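Local coordinates for protein MgGH51 (Meripilus giganteus, PDB 6ZPV) that probably hydrolyses terminal alpha-L-arabinofuranoside linkages in plant cell-wall polysaccharides, as a fungal family GH51 arabinofuranosidase, at residues Trp110-Pro121 against Thr189-Pro200; Phe126-Leu134 against Ala143-Gly151. One frame throughout, in Å; residues are numbered along the deposited sequence. Where two conformers were deposited one is given.

Contact 1: Trp110-Pro121 against Thr189-Pro200; sequences WTYKASLFFRFP and TINFAMFSLFPP
The carbonyl O of Lys-113 is gripped by two donors. Phe-198 N reaches it across the strands at 2.9 Å, and a water donates to the same atom. That water also donates to Ser-196 OG. Ser-196 OG lies anti to its own backbone nitrogen (chi1 180°), and there it is also hydrogen-bonded to Glu-36 OE1. A second water links Ser-115 OG to Met-194 O. Paired backbone bonds join Lys-113 with Phe-198, Ser-115 with Ser-196, Phe-117 with Ala-193 and Arg-119 with Asn-191. The register slips by one residue between the second and third of these pairs. This is a beta bulge, with Met-194 and Phe-195 set against Leu-116, and Met-194 has positive phi and psi. Phe-117 CD1 rests 3.8 Å from Met-194 CB, and the two side chains run side by side. Strands 112-119 and 189-198 are antiparallel neighbours inside a five-stranded sheet, one layer of a beta sandwich. Strand 157-163 flanks the first and strand 80-85 the second. Ala-114, Leu-197, Phe-118 and Phe-192 share the face turned to the other layer. Leu-197 CD1 lies 3.8 Å from Ala-114 CB. Leu-116 CD1 meets the edge of the Phe-192 ring, 4.0 Å from Phe-192 CD1, while Leu-116 CB lies 3.6 Å from Phe-195 CD1. Farther along, Ile-190 CG1 sits over one face of Phe-120, 3.9 Å from the ring centroid and 24° off the normal, a CH-pi contact. On the opposite face of the sheet Arg-119 and Asn-191 lie alongside, their guanidinium and amide planes 78° apart. Both reach Asp-70: Arg-119 NH2 by a salt bridge to OD1, Asn-191 ND2 by a hydrogen bond to OD2. At the far end Pro-200 CD packs 3.6 Å from Trp-110 CB.

Contact 2: Phe126-Leu134 against Ala143-Gly151; sequences FSGALTVGL and AQNSTQIRG. With NAG (2-acetamido-2-deoxy-beta-D-glucopyranose), chain E.
Arg-150 folds its side chain over Ser-127 on the neighbouring strand. Its CB lies 4.0 Å from Phe-126 O. The chain then bends at chi2 (-72°), which carries CD to 3.6 Å from Ser-127 OG. NE passes the same oxygen without a sound hydrogen bond. CZ comes closest, and Ser-127 OG sits over the centre of the guanidinium, 3.0 Å above its plane. At the tip, NH1 turns back to its own strand and makes two bonds close to the guanidinium plane. One goes to Gln-148 OE1 at 2.8 Å, on a lone pair of that oxygen. The other goes to Ile-149 O at 2.9 Å, but NH1 stands well above that carbonyl's plane. The bonds from NH1 to Gln-148 OE1 and Ile-149 O fix the rotation of the guanidinium. Ile-149 O also accepts from Gly-128 N, so two donors hold it. A water joins Ser-127 OG to Gln-148 OE1 and closes the polar cluster.

The other face of the sheet is apolar here. Ile-149 CG1 lies at the edge of the Phe-126 ring, 3.8 Å from CE2. Leu-130 CB meets Ile-149 CD1 at 4.0 Å. Near the turn the strands draw close, with Gly-133 CA only 4.0 Å from Gln-144 CA. Asn-145 is paired with Val-132 by two backbone hydrogen bonds, and its side chain leads away from that strand. Its ND2 is bonded covalently to C1 of an N-acetylglucosamine and also donates to Glu-162 O. Glu-162 N is hydrogen-bonded to the sugar as well. Two-bond pairs alternate with non-hydrogen-bonded ones from Gly-128 to Leu-134, as between antiparallel strands. The short connection between the strands makes this a beta hairpin, here at one margin of a five-stranded sheet and bearing an N-glycosylation site.

How the contacts relate
Contact 2 is nested in the chain between the two segments of contact 1, and the two belong to facing sheets of one beta sandwich. Contact 1 pairs two inner strands, far apart in sequence, through a bulged register. Contact 2 pairs two successive strands with unbroken register and includes the outermost strand 141-150. About half the residues of each are buried, but the first has a single exposed residue and is rich in aromatic rings, while the second has four. The second also has a face of polar side chains and carries a glycan. They meet in the apolar interior between the layers: Phe-118 packs on Ile-149, and Phe-120 reaches both Phe-126 and the backbone of Arg-150 and Gly-151.

Contact 1: Trp110-Pro121 against Thr189-Pro200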
loop_
_atom_site.group_PDB
_atom_site.type_symbol
_atom_site.label_atom_id
_atom_site.label_comp_id
_atom_site.label_asym_id
_atom_site.label_seq_id
_atom_site.Cartn_x
_atom_site.Cartn_y
_atom_site.Cartn_z
ATOM N N TRP A 110 -12.778 -13.871 16.186
ATOM C CA TRP A 110 -11.496 -13.176 16.380
ATOM C C TRP A 110 -11.202 -12.936 17.855
ATOM O O TRP A 110 -12.078 -12.485 18.617
ATOM C CB TRP A 110 -11.492 -11.848 15.631
ATOM C CG TRP A 110 -11.509 -11.940 14.148
ATOM C CD1 TRP A 110 -11.527 -13.056 13.371
ATOM C CD2 TRP A 110 -11.524 -10.845 13.241
ATOM N NE1 TRP A 110 -11.535 -12.748 12.043
ATOM C CE2 TRP A 110 -11.569 -11.386 11.924
ATOM C CE3 TRP A 110 -11.530 -9.476 13.397
ATOM C CZ2 TRP A 110 -11.591 -10.579 10.780
ATOM C CZ3 TRP A 110 -11.569 -8.674 12.287
ATOM C CH2 TRP A 110 -11.619 -9.221 10.997
ATOM N N THR A 111 -9.942 -13.122 18.243
ATOM C CA THR A 111 -9.369 -12.650 19.504
ATOM C C THR A 111 -8.687 -11.330 19.211
ATOM O O THR A 111 -7.877 -11.268 18.284
ATOM C CB THR A 111 -8.423 -13.677 20.125
ATOM O OG1 THR A 111 -9.155 -14.849 20.437
ATOM C CG2 THR A 111 -7.770 -13.139 21.369
ATOM N N TYR A 112 -8.943 -10.330 19.997
ATOM C CA TYR A 112 -8.322 -8.992 19.891
ATOM C C TYR A 112 -7.358 -8.819 21.034
ATOM O O TYR A 112 -7.548 -9.351 22.127
ATOM C CB TYR A 112 -9.369 -7.885 19.922
ATOM C CG TYR A 112 -10.408 -7.940 18.838
ATOM C CD1 TYR A 112 -11.427 -8.867 18.836
ATOM C CD2 TYR A 112 -10.388 -7.032 17.778
ATOM C CE1 TYR A 112 -12.400 -8.900 17.863
ATOM C CE2 TYR A 112 -11.345 -7.073 16.759
ATOM C CZ TYR A 112 -12.368 -7.989 16.826
ATOM O OH TYR A 112 -13.346 -8.049 15.836
ATOM N N LYS A 113 -6.307 -8.053 20.777
ATOM C CA LYS A 113 -5.288 -7.656 21.776
ATOM C C LYS A 113 -5.414 -6.179 22.075
ATOM O O LYS A 113 -5.127 -5.363 21.191
ATOM C CB LYS A 113 -3.902 -8.042 21.358
ATOM C CG LYS A 113 -3.636 -9.546 21.257
ATOM C CD LYS A 113 -2.203 -9.782 20.784
ATOM C CE LYS A 113 -1.637 -11.164 20.927
ATOM N NZ LYS A 113 -2.638 -12.107 21.428
ATOM N N ALA A 114 -5.855 -5.815 23.273
ATOM C CA ALA A 114 -5.951 -4.412 23.713
ATOM C C ALA A 114 -4.773 -4.105 24.622
ATOM O O ALA A 114 -4.393 -4.949 25.474
ATOM C CB ALA A 114 -7.225 -4.190 24.479
ATOM N N SER A 115 -4.245 -2.910 24.543
ATOM C CA SER A 115 -3.229 -2.482 25.503
ATOM C C SER A 115 -3.302 -0.951 25.649
ATOM O O SER A 115 -3.809 -0.208 24.789
ATOM C CB SER A 115 -1.880 -2.960 25.105
ATOM O OG SER A 115 -1.434 -2.362 23.888
ATOM N N LEU A 116 -2.713 -0.482 26.736
ATOM C CA LEU A 116 -2.613 0.937 27.048
ATOM C C LEU A 116 -1.560 1.127 28.126
ATOM O O LEU A 116 -1.195 0.162 28.808
ATOM C CB LEU A 116 -3.953 1.533 27.447
ATOM C CG LEU A 116 -4.652 0.933 28.673
ATOM C CD1 LEU A 116 -4.054 1.420 29.996
ATOM C CD2 LEU A 116 -6.124 1.249 28.662
ATOM N N PHE A 117 -1.115 2.353 28.309
ATOM C CA PHE A 117 -0.307 2.769 29.457
ATOM C C PHE A 117 -1.124 3.725 30.280
ATOM O O PHE A 117 -1.820 4.605 29.718
ATOM C CB PHE A 117 1.008 3.375 28.995
ATOM C CG PHE A 117 2.025 2.416 28.449
ATOM C CD1 PHE A 117 1.879 1.903 27.159
ATOM C CD2 PHE A 117 3.112 2.012 29.187
ATOM C CE1 PHE A 117 2.812 1.014 26.630
ATOM C CE2 PHE A 117 4.019 1.118 28.675
ATOM C CZ PHE A 117 3.862 0.621 27.404
ATOM N N PHE A 118 -0.944 3.680 31.599
ATOM C CA PHE A 118 -1.593 4.644 32.483
ATOM C C PHE A 118 -0.693 5.003 33.655
ATOM O O PHE A 118 0.195 4.225 34.027
ATOM C CB PHE A 118 -2.951 4.158 33.030
ATOM C CG PHE A 118 -2.869 3.152 34.156
ATOM C CD1 PHE A 118 -2.551 1.807 33.944
ATOM C CD2 PHE A 118 -2.986 3.570 35.474
ATOM C CE1 PHE A 118 -2.383 0.929 34.990
ATOM C CE2 PHE A 118 -2.815 2.694 36.534
ATOM C CZ PHE A 118 -2.508 1.363 36.288
ATOM N N ARG A 119 -0.966 6.118 34.284
ATOM C CA ARG A 119 -0.481 6.440 35.647
ATOM C C ARG A 119 -1.455 7.364 36.304
ATOM O O ARG A 119 -2.121 8.137 35.620
ATOM C CB ARG A 119 0.927 7.049 35.621
ATOM C CG ARG A 119 1.021 8.460 35.062
ATOM C CD ARG A 119 2.428 9.071 35.000
ATOM N NE ARG A 119 2.418 10.462 34.301
ATOM C CZ ARG A 119 2.409 11.534 35.016
ATOM N NH1 ARG A 119 2.477 11.396 36.350
ATOM N NH2 ARG A 119 2.468 12.713 34.559
ATOM N N PHE A 120 -1.485 7.341 37.640
ATOM C CA PHE A 120 -2.215 8.376 38.393
ATOM C C PHE A 120 -1.217 9.499 38.613
ATOM O O PHE A 120 -0.182 9.279 39.278
ATOM C CB PHE A 120 -2.707 7.821 39.745
ATOM C CG PHE A 120 -3.913 6.933 39.627
ATOM C CD1 PHE A 120 -3.793 5.633 39.192
ATOM C CD2 PHE A 120 -5.172 7.430 39.957
ATOM C CE1 PHE A 120 -4.923 4.831 39.062
ATOM C CE2 PHE A 120 -6.296 6.632 39.852
ATOM C CZ PHE A 120 -6.178 5.339 39.383
ATOM N N PRO A 121 -1.448 10.701 38.085
ATOM C CA PRO A 121 -0.485 11.794 38.270
ATOM C C PRO A 121 -0.331 12.258 39.728
ATOM O O PRO A 121 0.725 12.740 40.107
ATOM C CB PRO A 121 -1.004 12.927 37.365
ATOM C CG PRO A 121 -2.470 12.569 37.082
ATOM C CD PRO A 121 -2.524 11.079 37.148
ATOM N N THR A 189 -8.284 11.481 38.660
ATOM C CA THR A 189 -7.666 11.811 37.353
ATOM C C THR A 189 -6.629 10.734 37.017
ATOM O O THR A 189 -5.838 10.340 37.904
ATOM C CB THR A 189 -6.999 13.173 37.348
ATOM O OG1 THR A 189 -7.965 14.170 37.590
ATOM C CG2 THR A 189 -6.285 13.464 36.046
ATOM N N ILE A 190 -6.685 10.204 35.807
ATOM C CA ILE A 190 -5.711 9.227 35.315
ATOM C C ILE A 190 -5.156 9.761 33.989
ATOM O O ILE A 190 -5.927 10.276 33.144
ATOM C CB ILE A 190 -6.358 7.831 35.086
ATOM C CG1 ILE A 190 -7.043 7.325 36.370
ATOM C CG2 ILE A 190 -5.306 6.860 34.604
ATOM C CD1 ILE A 190 -7.869 6.078 36.172
ATOM N N ASN A 191 -3.846 9.650 33.793
ATOM C CA ASN A 191 -3.211 9.969 32.503
ATOM C C ASN A 191 -3.010 8.641 31.739
ATOM O O ASN A 191 -2.524 7.647 32.316
ATOM C CB ASN A 191 -1.879 10.664 32.631
ATOM C CG ASN A 191 -1.927 12.101 33.130
ATOM O OD1 ASN A 191 -2.981 12.571 33.562
ATOM N ND2 ASN A 191 -0.761 12.779 33.087
ATOM N N PHE A 192 -3.345 8.671 30.434
ATOM C CA PHE A 192 -3.196 7.505 29.553
ATOM C C PHE A 192 -2.317 7.838 28.369
ATOM O O PHE A 192 -2.311 9.012 27.920
ATOM C CB PHE A 192 -4.567 7.041 29.032
ATOM C CG PHE A 192 -5.518 6.464 30.046
ATOM C CD1 PHE A 192 -5.495 5.121 30.303
ATOM C CD2 PHE A 192 -6.468 7.275 30.704
ATOM C CE1 PHE A 192 -6.391 4.575 31.215
ATOM C CE2 PHE A 192 -7.350 6.698 31.591
ATOM C CZ PHE A 192 -7.316 5.360 31.846
ATOM N N ALA A 193 -1.671 6.837 27.817
ATOM C CA ALA A 193 -0.855 7.032 26.619
ATOM C C ALA A 193 -0.783 5.721 25.859
ATOM O O ALA A 193 -0.994 4.648 26.432
ATOM C CB ALA A 193 0.547 7.535 26.974
ATOM N N MET A 194 -0.386 5.831 24.583
ATOM C CA MET A 194 0.002 4.646 23.788
ATOM C C MET A 194 -1.044 3.533 23.904
ATOM O O MET A 194 -0.762 2.407 24.323
ATOM C CB MET A 194 1.408 4.166 24.181
ATOM C CG MET A 194 2.064 3.152 23.301
ATOM S SD MET A 194 2.183 3.582 21.537
ATOM C CE MET A 194 0.890 2.541 20.835
ATOM N N PHE A 195 -2.237 3.827 23.412
ATOM C CA PHE A 195 -3.294 2.805 23.289
ATOM C C PHE A 195 -3.079 1.957 22.059
ATOM O O PHE A 195 -2.518 2.416 21.061
ATOM C CB PHE A 195 -4.645 3.502 23.137
ATOM C CG PHE A 195 -5.125 4.304 24.321
ATOM C CD1 PHE A 195 -5.922 3.701 25.297
ATOM C CD2 PHE A 195 -4.872 5.654 24.455
ATOM C CE1 PHE A 195 -6.473 4.421 26.359
ATOM C CE2 PHE A 195 -5.411 6.379 25.527
ATOM C CZ PHE A 195 -6.197 5.771 26.469
ATOM N N SER A 196 -3.639 0.749 22.080
ATOM C CA SER A 196 -3.606 -0.093 20.883
ATOM C C SER A 196 -4.706 -1.157 20.934
ATOM O O SER A 196 -4.959 -1.725 22.013
ATOM C CB SER A 196 -2.247 -0.773 20.749
ATOM O OG SER A 196 -2.166 -1.617 19.597
ATOM N N LEU A 197 -5.307 -1.461 19.795
ATOM C CA LEU A 197 -6.203 -2.585 19.662
ATOM C C LEU A 197 -5.943 -3.277 18.334
ATOM O O LEU A 197 -6.094 -2.644 17.280
ATOM C CB LEU A 197 -7.680 -2.156 19.751
ATOM C CG LEU A 197 -8.685 -3.301 19.700
ATOM C CD1 LEU A 197 -8.682 -4.132 20.956
ATOM C CD2 LEU A 197 -10.093 -2.806 19.418
ATOM N N PHE A 198 -5.553 -4.539 18.398
ATOM C CA PHE A 198 -5.297 -5.337 17.187
ATOM C C PHE A 198 -6.249 -6.496 17.059
ATOM O O PHE A 198 -6.527 -7.183 18.063
ATOM C CB PHE A 198 -3.866 -5.911 17.156
ATOM C CG PHE A 198 -2.843 -5.029 16.495
ATOM C CD1 PHE A 198 -2.496 -3.802 17.036
ATOM C CD2 PHE A 198 -2.229 -5.384 15.329
ATOM C CE1 PHE A 198 -1.571 -2.986 16.411
ATOM C CE2 PHE A 198 -1.308 -4.589 14.690
ATOM C CZ PHE A 198 -0.980 -3.377 15.278
ATOM N N PRO A 199 -6.723 -6.792 15.846
ATOM C CA PRO A 199 -7.358 -8.066 15.540
ATOM C C PRO A 199 -6.296 -9.117 15.289
ATOM O O PRO A 199 -5.100 -8.793 15.270
ATOM C CB PRO A 199 -8.090 -7.719 14.223
ATOM C CG PRO A 199 -7.055 -6.853 13.493
ATOM C CD PRO A 199 -6.380 -6.056 14.602
ATOM N N PRO A 200 -6.660 -10.380 14.993
ATOM C CA PRO A 200 -5.690 -11.308 14.461
ATOM C C PRO A 200 -5.022 -10.699 13.230
ATOM O O PRO A 200 -5.709 -10.057 12.420
ATOM C CB PRO A 200 -6.561 -12.584 14.122
ATOM C CG PRO A 200 -7.746 -12.453 15.043
ATOM C CD PRO A 200 -8.029 -10.964 15.094
HETATM O O HOH W 1 -2.588 -4.309 20.500
HETATM O O HOH W 2 0.227 -0.224 24.376
#

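Contact 2: Phe126-Leu134 against Ala143-Gly151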
loop_
_atom_site.group_PDB
_atom_site.type_symbol
_atom_site.label_atom_id
_atom_site.label_comp_id
_atom_site.label_asym_id
_atom_site.label_seq_id
_atom_site.Cartn_x
_atom_site.Cartn_y
_atom_site.Cartn_z
ATOM N N PHE A 126 -7.743 5.352 45.241
ATOM C CA PHE A 126 -8.611 4.599 44.302
ATOM C C PHE A 126 -8.281 3.126 44.389
ATOM O O PHE A 126 -7.121 2.699 44.310
ATOM C CB PHE A 126 -8.408 5.089 42.856
ATOM C CG PHE A 126 -9.266 4.317 41.890
ATOM C CD1 PHE A 126 -10.617 4.621 41.769
ATOM C CD2 PHE A 126 -8.776 3.263 41.161
ATOM C CE1 PHE A 126 -11.431 3.868 40.938
ATOM C CE2 PHE A 126 -9.577 2.528 40.300
ATOM C CZ PHE A 126 -10.909 2.832 40.199
ATOM N N SER A 127 -9.325 2.311 44.309
ATOM C CA SER A 127 -9.180 0.845 44.180
ATOM C C SER A 127 -10.372 0.325 43.388
ATOM O O SER A 127 -11.526 0.508 43.805
ATOM C CB SER A 127 -9.121 0.177 45.515
ATOM O OG SER A 127 -9.009 -1.212 45.461
ATOM N N GLY A 128 -10.121 -0.254 42.233
ATOM C CA GLY A 128 -11.244 -0.736 41.393
ATOM C C GLY A 128 -10.762 -1.299 40.092
ATOM O O GLY A 128 -9.543 -1.216 39.776
ATOM N N ALA A 129 -11.670 -1.888 39.351
ATOM C CA ALA A 129 -11.350 -2.490 38.035
ATOM C C ALA A 129 -11.292 -1.418 36.958
ATOM O O ALA A 129 -12.160 -0.540 36.898
ATOM C CB ALA A 129 -12.450 -3.486 37.669
ATOM N N LEU A 130 -10.321 -1.580 36.058
ATOM C CA LEU A 130 -10.231 -0.854 34.780
ATOM C C LEU A 130 -10.758 -1.845 33.753
ATOM O O LEU A 130 -10.182 -2.977 33.625
ATOM C CB LEU A 130 -8.780 -0.459 34.575
ATOM C CG LEU A 130 -8.326 0.250 33.303
ATOM C CD1 LEU A 130 -8.662 -0.431 32.000
ATOM C CD2 LEU A 130 -8.508 1.730 33.244
ATOM N N THR A 131 -11.819 -1.509 33.041
ATOM C CA THR A 131 -12.434 -2.353 32.027
ATOM C C THR A 131 -12.092 -1.782 30.651
ATOM O O THR A 131 -12.199 -0.592 30.413
ATOM C CB THR A 131 -13.944 -2.430 32.220
ATOM O OG1 THR A 131 -14.193 -2.973 33.533
ATOM C CG2 THR A 131 -14.618 -3.354 31.222
ATOM N N VAL A 132 -11.714 -2.659 29.726
ATOM C CA VAL A 132 -11.577 -2.305 28.311
ATOM C C VAL A 132 -12.537 -3.192 27.509
ATOM O O VAL A 132 -12.917 -4.301 27.962
ATOM C CB VAL A 132 -10.138 -2.439 27.801
ATOM C CG1 VAL A 132 -9.193 -1.659 28.667
ATOM C CG2 VAL A 132 -9.661 -3.876 27.635
ATOM N N GLY A 133 -12.910 -2.759 26.334
ATOM C CA GLY A 133 -13.825 -3.571 25.532
ATOM C C GLY A 133 -14.212 -2.960 24.245
ATOM O O GLY A 133 -13.633 -1.977 23.757
ATOM N N LEU A 134 -15.175 -3.645 23.602
ATOM C CA LEU A 134 -15.808 -3.202 22.367
ATOM C C LEU A 134 -17.330 -3.037 22.635
ATOM O O LEU A 134 -17.893 -3.903 23.299
ATOM C CB LEU A 134 -15.554 -4.220 21.254
ATOM C CG LEU A 134 -14.135 -4.198 20.719
ATOM C CD1 LEU A 134 -13.797 -5.546 20.049
ATOM C CD2 LEU A 134 -13.966 -3.059 19.720
ATOM N N ALA A 143 -17.880 -7.063 23.973
ATOM C CA ALA A 143 -16.750 -7.806 24.529
ATOM C C ALA A 143 -16.134 -6.926 25.613
ATOM O O ALA A 143 -16.095 -5.693 25.452
ATOM C CB ALA A 143 -15.640 -8.114 23.513
ATOM N N GLN A 144 -15.627 -7.523 26.689
ATOM C CA GLN A 144 -14.949 -6.767 27.719
ATOM C C GLN A 144 -13.947 -7.653 28.457
ATOM O O GLN A 144 -14.038 -8.916 28.442
ATOM C CB GLN A 144 -15.937 -6.129 28.700
ATOM C CG GLN A 144 -16.705 -7.072 29.606
ATOM C CD GLN A 144 -17.493 -6.178 30.559
ATOM O OE1 GLN A 144 -18.245 -5.307 30.193
ATOM N NE2 GLN A 144 -17.168 -6.267 31.824
ATOM N N ASN A 145 -13.046 -6.999 29.147
ATOM C CA ASN A 145 -12.081 -7.648 30.026
ATOM C C ASN A 145 -11.623 -6.595 31.035
ATOM O O ASN A 145 -11.726 -5.393 30.745
ATOM C CB ASN A 145 -10.905 -8.230 29.235
ATOM C CG ASN A 145 -10.120 -9.311 29.918
ATOM O OD1 ASN A 145 -10.230 -9.502 31.146
ATOM N ND2 ASN A 145 -9.274 -9.983 29.126
ATOM N N SER A 146 -11.145 -6.989 32.168
ATOM C CA SER A 146 -10.727 -5.980 33.149
ATOM C C SER A 146 -9.546 -6.441 33.959
ATOM O O SER A 146 -9.232 -7.655 34.024
ATOM C CB SER A 146 -11.882 -5.638 34.018
ATOM O OG SER A 146 -12.232 -6.737 34.874
ATOM N N THR A 147 -8.982 -5.498 34.683
ATOM C CA THR A 147 -7.916 -5.770 35.639
ATOM C C THR A 147 -7.994 -4.781 36.801
ATOM O O THR A 147 -8.435 -3.634 36.602
ATOM C CB THR A 147 -6.575 -5.708 34.930
ATOM O OG1 THR A 147 -5.600 -6.284 35.791
ATOM C CG2 THR A 147 -6.176 -4.326 34.512
ATOM N N GLN A 148 -7.602 -5.191 37.984
ATOM C CA GLN A 148 -7.668 -4.298 39.165
ATOM C C GLN A 148 -6.505 -3.304 39.113
ATOM O O GLN A 148 -5.351 -3.712 38.872
ATOM C CB GLN A 148 -7.604 -5.173 40.431
ATOM C CG GLN A 148 -8.946 -5.849 40.753
ATOM C CD GLN A 148 -9.971 -4.873 41.268
ATOM O OE1 GLN A 148 -9.626 -3.957 42.002
ATOM N NE2 GLN A 148 -11.265 -5.087 40.955
ATOM N N ILE A 149 -6.777 -2.023 39.319
ATOM C CA ILE A 149 -5.749 -0.993 39.444
ATOM C C ILE A 149 -5.922 -0.236 40.757
ATOM O O ILE A 149 -6.984 -0.279 41.402
ATOM C CB ILE A 149 -5.717 -0.034 38.242
ATOM C CG1 ILE A 149 -6.950 0.881 38.173
ATOM C CG2 ILE A 149 -5.561 -0.828 36.938
ATOM C CD1 ILE A 149 -6.903 1.963 37.123
ATOM N N ARG A 150 -4.891 0.491 41.109
ATOM C CA ARG A 150 -4.816 1.228 42.364
ATOM C C ARG A 150 -4.305 2.626 42.083
ATOM O O ARG A 150 -3.358 2.838 41.305
ATOM C CB ARG A 150 -3.901 0.575 43.400
ATOM C CG ARG A 150 -4.305 -0.824 43.793
ATOM C CD ARG A 150 -5.531 -0.916 44.629
ATOM N NE ARG A 150 -5.958 -2.269 44.967
ATOM C CZ ARG A 150 -6.859 -3.016 44.290
ATOM N NH1 ARG A 150 -7.385 -2.632 43.114
ATOM N NH2 ARG A 150 -7.167 -4.199 44.758
ATOM N N GLY A 151 -4.878 3.617 42.785
ATOM C CA GLY A 151 -4.465 5.017 42.713
ATOM C C GLY A 151 -3.061 5.280 43.221
ATOM O O GLY A 151 -2.544 6.387 42.967
HETATM C C1 NAG E . -8.427 -11.036 29.600
HETATM C C2 NAG E . -8.917 -12.390 29.076
HETATM C C3 NAG E . -7.912 -13.498 29.463
HETATM C C4 NAG E . -6.501 -13.097 29.047
HETATM C C5 NAG E . -6.146 -11.715 29.614
HETATM C C6 NAG E . -4.771 -11.236 29.226
HETATM C C7 NAG E . -11.339 -12.481 28.840
HETATM C C8 NAG E . -12.646 -12.710 29.597
HETATM N N2 NAG E . -10.206 -12.714 29.568
HETATM O O3 NAG E . -8.310 -14.676 28.801
HETATM O O4 NAG E . -5.551 -14.071 29.579
HETATM O O5 NAG E . -7.133 -10.794 29.149
HETATM O O6 NAG E . -4.733 -11.208 27.809
HETATM O O7 NAG E . -11.330 -12.041 27.677
HETATM O O HOH W 3 -10.875 -2.992 44.401
#